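Beta-lactamase (Klebsiella pneumoniae, PDB 6KBY) probably hydrolyses the beta-lactam ring of antibiotics to substituted beta-amino acids, as a class C beta-lactamase, and is seen here with adenosine monophosphate in its ligand pocket. Local coordinates at residues A[112-117]-A[275-280]; A[117-122]-A[154-159]; A[121-126]-A[139-144]. All coordinates share one frame; numbering follows the deposited sequence.

In the fold
Interactions 1 and 2 are buried and share Gly117, whereas interaction 3 lies farther out and is only partly buried. The continuous run 112-126 serves all three: its start meets the turn 275-280, its middle meets 154-159, and its continuation, 121-126, meets helix 134-143. The chemistry changes along the way. Interactions 1 and 2 each turn on one backbone hydrogen bond, surrounded by leucine and methionine in the first and by histidine, tyrosine and arginine in the second; interaction 3 rests on leucine against tryptophan. Interactions 2 and 3 both reach AMP, and Ser157 and Asn158 of the one hold Gln124 and Leu125 of the other.

Interaction 1: A[112-117]-A[275-280]; sequences SVLNVG and QDLMWE
Gly117 O is the focus of this contact: it accepts a hydrogen bond from Met278 N at 3.1 Å, the donor lying almost in line with the carbonyl bond although the N-H itself is bent to 140°. Two side chains close around this bond. Leu277, with its CG anti to the backbone N (chi1 -152°), lays CD1 against the glycine, 3.7 Å from Gly117 O. Because Gly117 carries no side chain, the same methyl packs directly on its backbone, with Leu277 CD1 4.0 Å from Gly117 CA. The Met278 chain, bent at chi2 (-66°), folds back to bring its methyl CE to 3.2 Å from Val116 O.

Farther back along the helix the fit is looser. Leu114 CD1 and Leu277 CD1 meet at 4.2 Å, an apolar touch at a partly exposed residue. Away from the contact, a capping box of Ser112 and Asn115 closes the start of helix 113-117. Segment 275-280 is braced internally by Gln275, whose NE2 gives a bond to Asp276 O at 3.0 Å with the acceptor in the plane of the Gln275 amide, while Gln275 OE1 at the other end of that amide accepts from Arg154 NE.

The contact thus sets helix 113-117, through Val116 and Gly117, against the turn between strands 273-275 and 280-283 of the large antiparallel sheet. Leu277 and Met278 also rest on Ala78 of helix 72-86, where Met278 touches Lys74, and Met278 reaches Thr161 and Leu164 of helix 158-171.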
loop_
_atom_site.group_PDB
_atom_site.type_symbol
_atom_site.label_atom_id
_atom_site.label_comp_id
_atom_site.label_asym_id
_atom_site.label_seq_id
_atom_site.Cartn_x
_atom_site.Cartn_y
_atom_site.Cartn_z
ATOM N N SER A 112 4.057 -14.097 -15.778
ATOM C CA SER A 112 4.694 -12.846 -16.164
ATOM C C SER A 112 4.974 -11.970 -14.948
ATOM O O SER A 112 4.405 -12.147 -13.865
ATOM C CB SER A 112 3.831 -12.074 -17.161
ATOM O OG SER A 112 2.645 -11.639 -16.519
ATOM N N VAL A 113 5.865 -11.000 -15.145
ATOM C CA VAL A 113 6.043 -9.975 -14.122
ATOM C C VAL A 113 4.717 -9.276 -13.835
ATOM O O VAL A 113 4.382 -8.995 -12.678
ATOM C CB VAL A 113 7.165 -8.996 -14.517
ATOM C CG1 VAL A 113 7.363 -7.931 -13.454
ATOM C CG2 VAL A 113 8.464 -9.750 -14.749
ATOM N N LEU A 114 3.931 -9.009 -14.881
ATOM C CA LEU A 114 2.615 -8.410 -14.685
ATOM C C LEU A 114 1.752 -9.268 -13.770
ATOM O O LEU A 114 1.048 -8.740 -12.896
ATOM C CB LEU A 114 1.926 -8.201 -16.035
ATOM C CG LEU A 114 0.620 -7.397 -15.971
ATOM C CD1 LEU A 114 0.876 -5.957 -15.558
ATOM C CD2 LEU A 114 -0.135 -7.454 -17.292
ATOM N N ASN A 115 1.805 -10.592 -13.942
ATOM C CA ASN A 115 1.023 -11.470 -13.072
ATOM C C ASN A 115 1.392 -11.269 -11.603
ATOM O O ASN A 115 0.512 -11.140 -10.748
ATOM C CB ASN A 115 1.222 -12.945 -13.437
ATOM C CG ASN A 115 0.583 -13.368 -14.768
ATOM O OD1 ASN A 115 1.158 -14.195 -15.482
ATOM N ND2 ASN A 115 -0.614 -12.868 -15.071
ATOM N N VAL A 116 2.686 -11.264 -11.275
ATOM C CA VAL A 116 3.023 -11.065 -9.865
ATOM C C VAL A 116 2.701 -9.648 -9.405
ATOM O O VAL A 116 2.440 -9.424 -8.215
ATOM C CB VAL A 116 4.455 -11.509 -9.486
ATOM C CG1 VAL A 116 4.619 -13.012 -9.640
ATOM C CG2 VAL A 116 5.513 -10.762 -10.280
ATOM N N GLY A 117 2.695 -8.676 -10.321
ATOM C CA GLY A 117 2.324 -7.312 -9.968
ATOM C C GLY A 117 0.841 -7.050 -9.819
ATOM O O GLY A 117 0.461 -5.950 -9.402
ATOM N N GLN A 275 -7.814 -4.077 -10.801
ATOM C CA GLN A 275 -6.496 -4.312 -10.233
ATOM C C GLN A 275 -5.463 -3.596 -11.095
ATOM O O GLN A 275 -5.302 -3.917 -12.282
ATOM C CB GLN A 275 -6.205 -5.810 -10.178
ATOM C CG GLN A 275 -4.819 -6.135 -9.646
ATOM C CD GLN A 275 -4.660 -5.764 -8.191
ATOM O OE1 GLN A 275 -5.350 -6.304 -7.317
ATOM N NE2 GLN A 275 -3.758 -4.831 -7.916
ATOM N N ASP A 276 -4.797 -2.604 -10.501
ATOM C CA ASP A 276 -3.689 -1.894 -11.124
ATOM C C ASP A 276 -2.384 -2.590 -10.724
ATOM O O ASP A 276 -2.396 -3.760 -10.332
ATOM C CB ASP A 276 -3.688 -0.418 -10.707
ATOM C CG ASP A 276 -5.020 0.303 -10.934
ATOM O OD1 ASP A 276 -5.915 -0.151 -11.681
ATOM O OD2 ASP A 276 -5.140 1.392 -10.308
ATOM N N LEU A 277 -1.249 -1.897 -10.800
ATOM C CA LEU A 277 0.008 -2.472 -10.323
ATOM C C LEU A 277 0.016 -2.231 -8.817
ATOM O O LEU A 277 0.365 -1.148 -8.326
ATOM C CB LEU A 277 1.213 -1.850 -11.022
ATOM C CG LEU A 277 2.417 -2.794 -11.115
ATOM C CD1 LEU A 277 2.143 -3.954 -12.067
ATOM C CD2 LEU A 277 3.679 -2.049 -11.527
ATOM N N MET A 278 -0.433 -3.257 -8.083
ATOM C CA MET A 278 -0.659 -3.247 -6.635
ATOM C C MET A 278 -1.793 -2.336 -6.161
ATOM O O MET A 278 -2.622 -2.778 -5.359
ATOM C CB MET A 278 0.635 -3.045 -5.838
ATOM C CG MET A 278 1.585 -4.228 -5.980
ATOM S SD MET A 278 0.905 -5.710 -5.219
ATOM C CE MET A 278 1.674 -6.992 -6.212
ATOM N N TRP A 279 -1.863 -1.083 -6.622
ATOM C CA TRP A 279 -3.035 -0.265 -6.321
ATOM C C TRP A 279 -4.294 -0.949 -6.840
ATOM O O TRP A 279 -4.256 -1.711 -7.811
ATOM C CB TRP A 279 -2.926 1.121 -6.961
ATOM C CG TRP A 279 -1.880 1.994 -6.377
ATOM C CD1 TRP A 279 -0.699 2.345 -6.953
ATOM C CD2 TRP A 279 -1.925 2.657 -5.108
ATOM N NE1 TRP A 279 0.001 3.181 -6.120
ATOM C CE2 TRP A 279 -0.733 3.389 -4.981
ATOM C CE3 TRP A 279 -2.859 2.699 -4.064
ATOM C CZ2 TRP A 279 -0.448 4.159 -3.854
ATOM C CZ3 TRP A 279 -2.575 3.468 -2.944
ATOM C CH2 TRP A 279 -1.378 4.178 -2.845
ATOM N N GLU A 280 -5.417 -0.660 -6.184
ATOM C CA GLU A 280 -6.726 -1.159 -6.566
ATOM C C GLU A 280 -7.646 0.039 -6.725
ATOM O O GLU A 280 -7.536 1.009 -5.968
ATOM C CB GLU A 280 -7.268 -2.088 -5.475
ATOM C CG GLU A 280 -6.337 -3.259 -5.188
ATOM C CD GLU A 280 -6.597 -3.927 -3.848
ATOM O OE1 GLU A 280 -7.599 -3.582 -3.180
ATOM O OE2 GLU A 280 -5.784 -4.796 -3.456
#

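Interaction 2: A[117-122]-A[154-159]; sequences GTHTSG and RVYSNI. With AMP (adenosine monophosphate), chain B.
This is a buried loop-to-loop contact in which His119, from the chain after helix 113-117, lies beside the 154-157 strand-and-turn that leads into helix 158-171, beside the AMP pocket to which Tyr156 and Asn158 belong. Its backbone tie is a hydrogen bond from Val155 N to His119 O, 2.8 Å long; Arg154 CA lies 3.3 Å from the same His119 O, a CA-H...O contact.

The imidazole of His119 lies alongside Tyr156. With CG anti to its carbonyl carbon (chi1 -53°), the ring runs the same way as the tyrosine, the two planes inclined at 44°. Tyr156 CD1 sits over one face toward the rim, 3.4 Å from His119 NE2, and Tyr156 CA makes a CH-pi contact over a face. Arg154, extended from CG to NE, runs alongside the histidine, its guanidinium turned 75° from the ring and NH2 3.8 Å from His119 CD2. That guanidinium is held by Gln275 and by a salt bridge to Glu280. A water accepts a weak bond from Gly122 N and donates to Val155 O at 2.7 Å, adding a second, indirect link between the backbones.

Flanked in this way by His119, Tyr156 carries its hydroxyl to 2.9 Å from AMP O2P and also bonds Lys321 NZ. Asn158 OD1 pairs with Lys74 NZ; consistent with the class C motifs, Ser71 and Lys74 fit SxxK, Tyr156 and Asn158 the YxN, and Lys321 begins the KTG. Around this site, Ser157 caps helix 158-171 while its OG also hydrogen-bonds Gln124 O, Met278 touches His119, and Thr118 and Thr120 pack on strand 266-270.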
loop_
_atom_site.group_PDB
_atom_site.type_symbol
_atom_site.label_atom_id
_atom_site.label_comp_id
_atom_site.label_asym_id
_atom_site.label_seq_id
_atom_site.Cartn_x
_atom_site.Cartn_y
_atom_site.Cartn_z
ATOM N N GLY A 117 2.695 -8.676 -10.321
ATOM C CA GLY A 117 2.324 -7.312 -9.968
ATOM C C GLY A 117 0.841 -7.050 -9.819
ATOM O O GLY A 117 0.461 -5.950 -9.402
ATOM N N THR A 118 0.005 -8.036 -10.152
ATOM C CA THR A 118 -1.443 -7.891 -10.140
ATOM C C THR A 118 -2.116 -9.010 -9.357
ATOM O O THR A 118 -3.337 -9.158 -9.444
ATOM C CB THR A 118 -1.995 -7.862 -11.573
ATOM O OG1 THR A 118 -1.606 -9.057 -12.252
ATOM C CG2 THR A 118 -1.492 -6.634 -12.344
ATOM N N HIS A 119 -1.346 -9.809 -8.614
ATOM C CA HIS A 119 -1.876 -10.924 -7.827
ATOM C C HIS A 119 -2.522 -11.993 -8.696
ATOM O O HIS A 119 -3.420 -12.705 -8.241
ATOM C CB HIS A 119 -2.844 -10.473 -6.734
ATOM C CG HIS A 119 -2.289 -9.424 -5.836
ATOM N ND1 HIS A 119 -1.183 -9.626 -5.040
ATOM C CD2 HIS A 119 -2.707 -8.156 -5.603
ATOM C CE1 HIS A 119 -0.941 -8.517 -4.357
ATOM N NE2 HIS A 119 -1.851 -7.611 -4.680
ATOM N N THR A 120 -2.061 -12.148 -9.936
ATOM C CA THR A 120 -2.632 -13.155 -10.821
ATOM C C THR A 120 -1.677 -14.305 -11.135
ATOM O O THR A 120 -1.949 -15.090 -12.048
ATOM C CB THR A 120 -3.197 -12.524 -12.103
ATOM O OG1 THR A 120 -2.174 -11.781 -12.784
ATOM C CG2 THR A 120 -4.383 -11.615 -11.785
ATOM N N SER A 121 -0.581 -14.450 -10.384
ATOM C CA SER A 121 0.268 -15.619 -10.601
ATOM C C SER A 121 -0.359 -16.894 -10.062
ATOM O O SER A 121 -0.116 -17.976 -10.608
ATOM C CB SER A 121 1.661 -15.441 -9.991
ATOM O OG SER A 121 1.636 -15.520 -8.569
ATOM N N GLY A 122 -1.141 -16.799 -8.989
ATOM C CA GLY A 122 -1.614 -17.965 -8.274
ATOM C C GLY A 122 -0.792 -18.349 -7.061
ATOM O O GLY A 122 -1.159 -19.304 -6.365
ATOM N N ARG A 154 -7.283 -14.214 -9.421
ATOM C CA ARG A 154 -6.610 -13.300 -8.514
ATOM C C ARG A 154 -6.530 -13.943 -7.138
ATOM O O ARG A 154 -7.561 -14.306 -6.557
ATOM C CB ARG A 154 -7.364 -11.977 -8.430
ATOM C CG ARG A 154 -6.668 -10.938 -7.560
ATOM C CD ARG A 154 -7.525 -9.686 -7.411
ATOM N NE ARG A 154 -6.879 -8.608 -6.663
ATOM C CZ ARG A 154 -6.920 -8.465 -5.340
ATOM N NH1 ARG A 154 -7.564 -9.347 -4.587
ATOM N NH2 ARG A 154 -6.307 -7.435 -4.766
ATOM N N VAL A 155 -5.311 -14.077 -6.630
ATOM C CA VAL A 155 -5.035 -14.527 -5.274
ATOM C C VAL A 155 -4.064 -13.502 -4.705
ATOM O O VAL A 155 -2.896 -13.462 -5.095
ATOM C CB VAL A 155 -4.430 -15.939 -5.233
ATOM C CG1 VAL A 155 -4.073 -16.314 -3.806
ATOM C CG2 VAL A 155 -5.393 -16.956 -5.849
ATOM N N TYR A 156 -4.554 -12.646 -3.823
ATOM C CA TYR A 156 -3.695 -11.653 -3.190
ATOM C C TYR A 156 -2.511 -12.364 -2.541
ATOM O O TYR A 156 -2.688 -13.365 -1.837
ATOM C CB TYR A 156 -4.541 -10.919 -2.150
ATOM C CG TYR A 156 -3.876 -9.756 -1.476
ATOM C CD1 TYR A 156 -3.796 -8.519 -2.092
ATOM C CD2 TYR A 156 -3.394 -9.875 -0.183
ATOM C CE1 TYR A 156 -3.211 -7.444 -1.454
ATOM C CE2 TYR A 156 -2.803 -8.803 0.461
ATOM C CZ TYR A 156 -2.708 -7.592 -0.191
ATOM O OH TYR A 156 -2.130 -6.508 0.435
ATOM N N SER A 157 -1.293 -11.883 -2.800
ATOM C CA SER A 157 -0.114 -12.673 -2.452
ATOM C C SER A 157 1.046 -11.820 -1.967
ATOM O O SER A 157 1.551 -10.966 -2.707
ATOM C CB SER A 157 0.343 -13.518 -3.641
ATOM O OG SER A 157 1.517 -14.251 -3.310
ATOM N N ASN A 158 1.515 -12.113 -0.751
ATOM C CA ASN A 158 2.774 -11.528 -0.302
ATOM C C ASN A 158 3.953 -12.065 -1.098
ATOM O O ASN A 158 4.928 -11.339 -1.328
ATOM C CB ASN A 158 2.971 -11.793 1.186
ATOM C CG ASN A 158 1.936 -11.082 2.015
ATOM O OD1 ASN A 158 1.906 -9.862 2.048
ATOM N ND2 ASN A 158 1.014 -11.836 2.606
ATOM N N ILE A 159 3.893 -13.330 -1.512
ATOM C CA ILE A 159 5.012 -13.933 -2.232
ATOM C C ILE A 159 5.172 -13.289 -3.599
ATOM O O ILE A 159 6.276 -12.907 -3.998
ATOM C CB ILE A 159 4.834 -15.456 -2.365
ATOM C CG1 ILE A 159 4.470 -16.115 -1.033
ATOM C CG2 ILE A 159 6.102 -16.071 -2.951
ATOM C CD1 ILE A 159 4.219 -17.621 -1.152
HETATM P P AMP B . -1.308 -6.566 3.927
HETATM O O1P AMP B . -1.250 -5.603 5.072
HETATM O O2P AMP B . -2.645 -6.860 3.301
HETATM O "O5'" AMP B . -0.580 -7.922 4.321
HETATM C "C5'" AMP B . 0.697 -7.897 4.941
HETATM C "C4'" AMP B . 0.623 -8.304 6.390
HETATM O "O4'" AMP B . 0.304 -9.719 6.490
HETATM C "C3'" AMP B . 1.920 -8.154 7.174
HETATM O "O3'" AMP B . 2.134 -6.837 7.645
HETATM C "C2'" AMP B . 1.774 -9.193 8.275
HETATM O "O2'" AMP B . 0.914 -8.722 9.304
HETATM C "C1'" AMP B . 1.060 -10.315 7.525
HETATM N N9 AMP B . 2.016 -11.254 6.909
HETATM C C8 AMP B . 2.230 -11.407 5.582
HETATM N N7 AMP B . 3.173 -12.357 5.345
HETATM C C5 AMP B . 3.577 -12.822 6.544
HETATM C C6 AMP B . 4.549 -13.832 7.015
HETATM N N6 AMP B . 5.294 -14.542 6.136
HETATM N N1 AMP B . 4.672 -14.015 8.352
HETATM C C2 AMP B . 3.937 -13.310 9.235
HETATM N N3 AMP B . 3.034 -12.376 8.875
HETATM C C4 AMP B . 2.813 -12.094 7.569
HETATM O O HOH W 1 -1.272 -14.986 -6.621
#

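Interaction 3: A[121-126]-A[139-144]; sequences SGLQLF and AYLKAW. With AMP (adenosine monophosphate), chain B.
Leu123 swings CG away from its carbonyl carbon (chi1 -78°), while Trp144 holds its indole anti to the backbone N (chi1 169°); together these torsions lay the leucine's CD2 on the indole. The methyl stands 3.6 Å from the centroid of the Trp144 five-membered ring, only 13° off the normal, a CH-pi contact made over the face. The rim of the same indole faces the backbone just before the leucine: Ser121 O lies in the ring plane, 3.5 Å from Trp144 CH2, and Gly122 C approaches Trp144 CZ2 at 3.8 Å. Leu123 CD2 also touches Leu141 CD2 at 4.3 Å, so one branch serves both partners on the opposite segment.

The backbone at this corner is fixed by an ST turn, in which Leu123 N donates to Ser121 OG at 3.1 Å in a nearly straight bond. Toward the exposed end the fit thins. Gln124 OE1 comes within 3.6 Å of Tyr140 OH, the amide and phenol planes steeply inclined. The other end of that amide works within its own segment: Gln124 NE2 donates to Phe126 O at 2.8 Å, which ties the backbone down just where Phe126 sets its ring edge against the adenine, with CD1 3.3 Å from AMP N7.

Trp144 in turn stacks on Phe108, and Leu123 and Leu141 share Leu163 of helix 158-171. The arrangement is a small hydrophobic cluster of the helical region of the class C beta-lactamase fold, joining the C-terminal end of helix 134-143 to the loop that lines the AMP pocket through Phe126.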
loop_
_atom_site.group_PDB
_atom_site.type_symbol
_atom_site.label_atom_id
_atom_site.label_comp_id
_atom_site.label_asym_id
_atom_site.label_seq_id
_atom_site.Cartn_x
_atom_site.Cartn_y
_atom_site.Cartn_z
ATOM N N SER A 121 -0.581 -14.450 -10.384
ATOM C CA SER A 121 0.268 -15.619 -10.601
ATOM C C SER A 121 -0.359 -16.894 -10.062
ATOM O O SER A 121 -0.116 -17.976 -10.608
ATOM C CB SER A 121 1.661 -15.441 -9.991
ATOM O OG SER A 121 1.636 -15.520 -8.569
ATOM N N GLY A 122 -1.141 -16.799 -8.989
ATOM C CA GLY A 122 -1.614 -17.965 -8.274
ATOM C C GLY A 122 -0.792 -18.349 -7.061
ATOM O O GLY A 122 -1.159 -19.304 -6.365
ATOM N N LEU A 123 0.328 -17.680 -6.812
ATOM C CA LEU A 123 1.047 -17.883 -5.563
ATOM C C LEU A 123 0.130 -17.581 -4.385
ATOM O O LEU A 123 -0.698 -16.666 -4.437
ATOM C CB LEU A 123 2.276 -16.975 -5.503
ATOM C CG LEU A 123 3.476 -17.451 -6.323
ATOM C CD1 LEU A 123 4.424 -16.294 -6.571
ATOM C CD2 LEU A 123 4.190 -18.596 -5.611
ATOM N N GLN A 124 0.297 -18.351 -3.312
ATOM C CA GLN A 124 -0.564 -18.227 -2.147
ATOM C C GLN A 124 -0.276 -16.927 -1.390
ATOM O O GLN A 124 0.696 -16.212 -1.646
ATOM C CB GLN A 124 -0.380 -19.432 -1.228
ATOM C CG GLN A 124 0.977 -19.477 -0.563
ATOM C CD GLN A 124 1.199 -20.788 0.154
ATOM O OE1 GLN A 124 0.850 -21.854 -0.365
ATOM N NE2 GLN A 124 1.778 -20.729 1.343
ATOM N N LEU A 125 -1.116 -16.667 -0.391
ATOM C CA LEU A 125 -1.045 -15.416 0.354
ATOM C C LEU A 125 0.266 -15.282 1.120
ATOM O O LEU A 125 0.951 -14.257 1.022
ATOM C CB LEU A 125 -2.246 -15.326 1.295
ATOM C CG LEU A 125 -2.307 -14.109 2.216
ATOM C CD1 LEU A 125 -2.183 -12.815 1.433
ATOM C CD2 LEU A 125 -3.608 -14.125 3.003
ATOM N N PHE A 126 0.617 -16.288 1.916
ATOM C CA PHE A 126 1.722 -16.189 2.861
ATOM C C PHE A 126 2.910 -17.046 2.446
ATOM O O PHE A 126 2.747 -18.206 2.055
ATOM C CB PHE A 126 1.279 -16.632 4.258
ATOM C CG PHE A 126 0.253 -15.732 4.881
ATOM C CD1 PHE A 126 0.541 -14.397 5.122
ATOM C CD2 PHE A 126 -1.000 -16.212 5.222
ATOM C CE1 PHE A 126 -0.403 -13.561 5.694
ATOM C CE2 PHE A 126 -1.942 -15.388 5.801
ATOM C CZ PHE A 126 -1.650 -14.059 6.033
ATOM N N ALA A 139 14.271 -23.104 -3.903
ATOM C CA ALA A 139 13.813 -24.489 -3.972
ATOM C C ALA A 139 12.291 -24.562 -3.977
ATOM O O ALA A 139 11.699 -25.338 -4.737
ATOM C CB ALA A 139 14.394 -25.295 -2.809
ATOM N N TYR A 140 11.641 -23.744 -3.148
ATOM C CA TYR A 140 10.184 -23.704 -3.134
ATOM C C TYR A 140 9.642 -23.222 -4.473
ATOM O O TYR A 140 8.730 -23.831 -5.045
ATOM C CB TYR A 140 9.701 -22.800 -1.997
ATOM C CG TYR A 140 8.206 -22.589 -1.996
ATOM C CD1 TYR A 140 7.351 -23.581 -1.544
ATOM C CD2 TYR A 140 7.645 -21.401 -2.458
ATOM C CE1 TYR A 140 5.984 -23.403 -1.550
ATOM C CE2 TYR A 140 6.275 -21.215 -2.466
ATOM C CZ TYR A 140 5.449 -22.220 -2.011
ATOM O OH TYR A 140 4.082 -22.051 -2.016
ATOM N N LEU A 141 10.198 -22.125 -4.991
ATOM C CA LEU A 141 9.694 -21.553 -6.233
ATOM C C LEU A 141 9.910 -22.486 -7.417
ATOM O O LEU A 141 9.068 -22.538 -8.320
ATOM C CB LEU A 141 10.337 -20.192 -6.479
ATOM C CG LEU A 141 10.006 -19.106 -5.455
ATOM C CD1 LEU A 141 10.810 -17.856 -5.756
ATOM C CD2 LEU A 141 8.515 -18.802 -5.434
ATOM N N LYS A 142 11.014 -23.246 -7.425
ATOM C CA LYS A 142 11.243 -24.213 -8.497
ATOM C C LYS A 142 10.254 -25.370 -8.446
ATOM O O LYS A 142 9.946 -25.963 -9.487
ATOM C CB LYS A 142 12.667 -24.769 -8.429
ATOM C CG LYS A 142 13.755 -23.806 -8.857
ATOM C CD LYS A 142 15.125 -24.456 -8.733
ATOM C CE LYS A 142 16.238 -23.427 -8.743
ATOM N NZ LYS A 142 17.559 -24.052 -8.451
ATOM N N ALA A 143 9.764 -25.721 -7.261
ATOM C CA ALA A 143 8.851 -26.845 -7.101
ATOM C C ALA A 143 7.385 -26.441 -7.187
ATOM O O ALA A 143 6.516 -27.317 -7.282
ATOM C CB ALA A 143 9.111 -27.545 -5.763
ATOM N N TRP A 144 7.100 -25.141 -7.164
ATOM C CA TRP A 144 5.732 -24.648 -7.111
ATOM C C TRP A 144 5.034 -24.791 -8.457
ATOM O O TRP A 144 5.643 -24.619 -9.519
ATOM C CB TRP A 144 5.763 -23.173 -6.716
ATOM C CG TRP A 144 4.459 -22.436 -6.871
ATOM C CD1 TRP A 144 3.429 -22.402 -5.978
ATOM C CD2 TRP A 144 4.061 -21.610 -7.978
ATOM N NE1 TRP A 144 2.408 -21.620 -6.464
ATOM C CE2 TRP A 144 2.772 -21.117 -7.686
ATOM C CE3 TRP A 144 4.663 -21.246 -9.185
ATOM C CZ2 TRP A 144 2.080 -20.276 -8.552
ATOM C CZ3 TRP A 144 3.971 -20.410 -10.050
ATOM C CH2 TRP A 144 2.692 -19.934 -9.724
HETATM P P AMP B . -1.308 -6.566 3.927
HETATM O O1P AMP B . -1.250 -5.603 5.072
HETATM O O2P AMP B . -2.645 -6.860 3.301
HETATM O "O5'" AMP B . -0.580 -7.922 4.321
HETATM C "C5'" AMP B . 0.697 -7.897 4.941
HETATM C "C4'" AMP B . 0.623 -8.304 6.390
HETATM O "O4'" AMP B . 0.304 -9.719 6.490
HETATM C "C3'" AMP B . 1.920 -8.154 7.174
HETATM O "O3'" AMP B . 2.134 -6.837 7.645
HETATM C "C2'" AMP B . 1.774 -9.193 8.275
HETATM O "O2'" AMP B . 0.914 -8.722 9.304
HETATM C "C1'" AMP B . 1.060 -10.315 7.525
HETATM N N9 AMP B . 2.016 -11.254 6.909
HETATM C C8 AMP B . 2.230 -11.407 5.582
HETATM N N7 AMP B . 3.173 -12.357 5.345
HETATM C C5 AMP B . 3.577 -12.822 6.544
HETATM C C6 AMP B . 4.549 -13.832 7.015
HETATM N N6 AMP B . 5.294 -14.542 6.136
HETATM N N1 AMP B . 4.672 -14.015 8.352
HETATM C C2 AMP B . 3.937 -13.310 9.235
HETATM N N3 AMP B . 3.034 -12.376 8.875
HETATM C C4 AMP B . 2.813 -12.094 7.569
#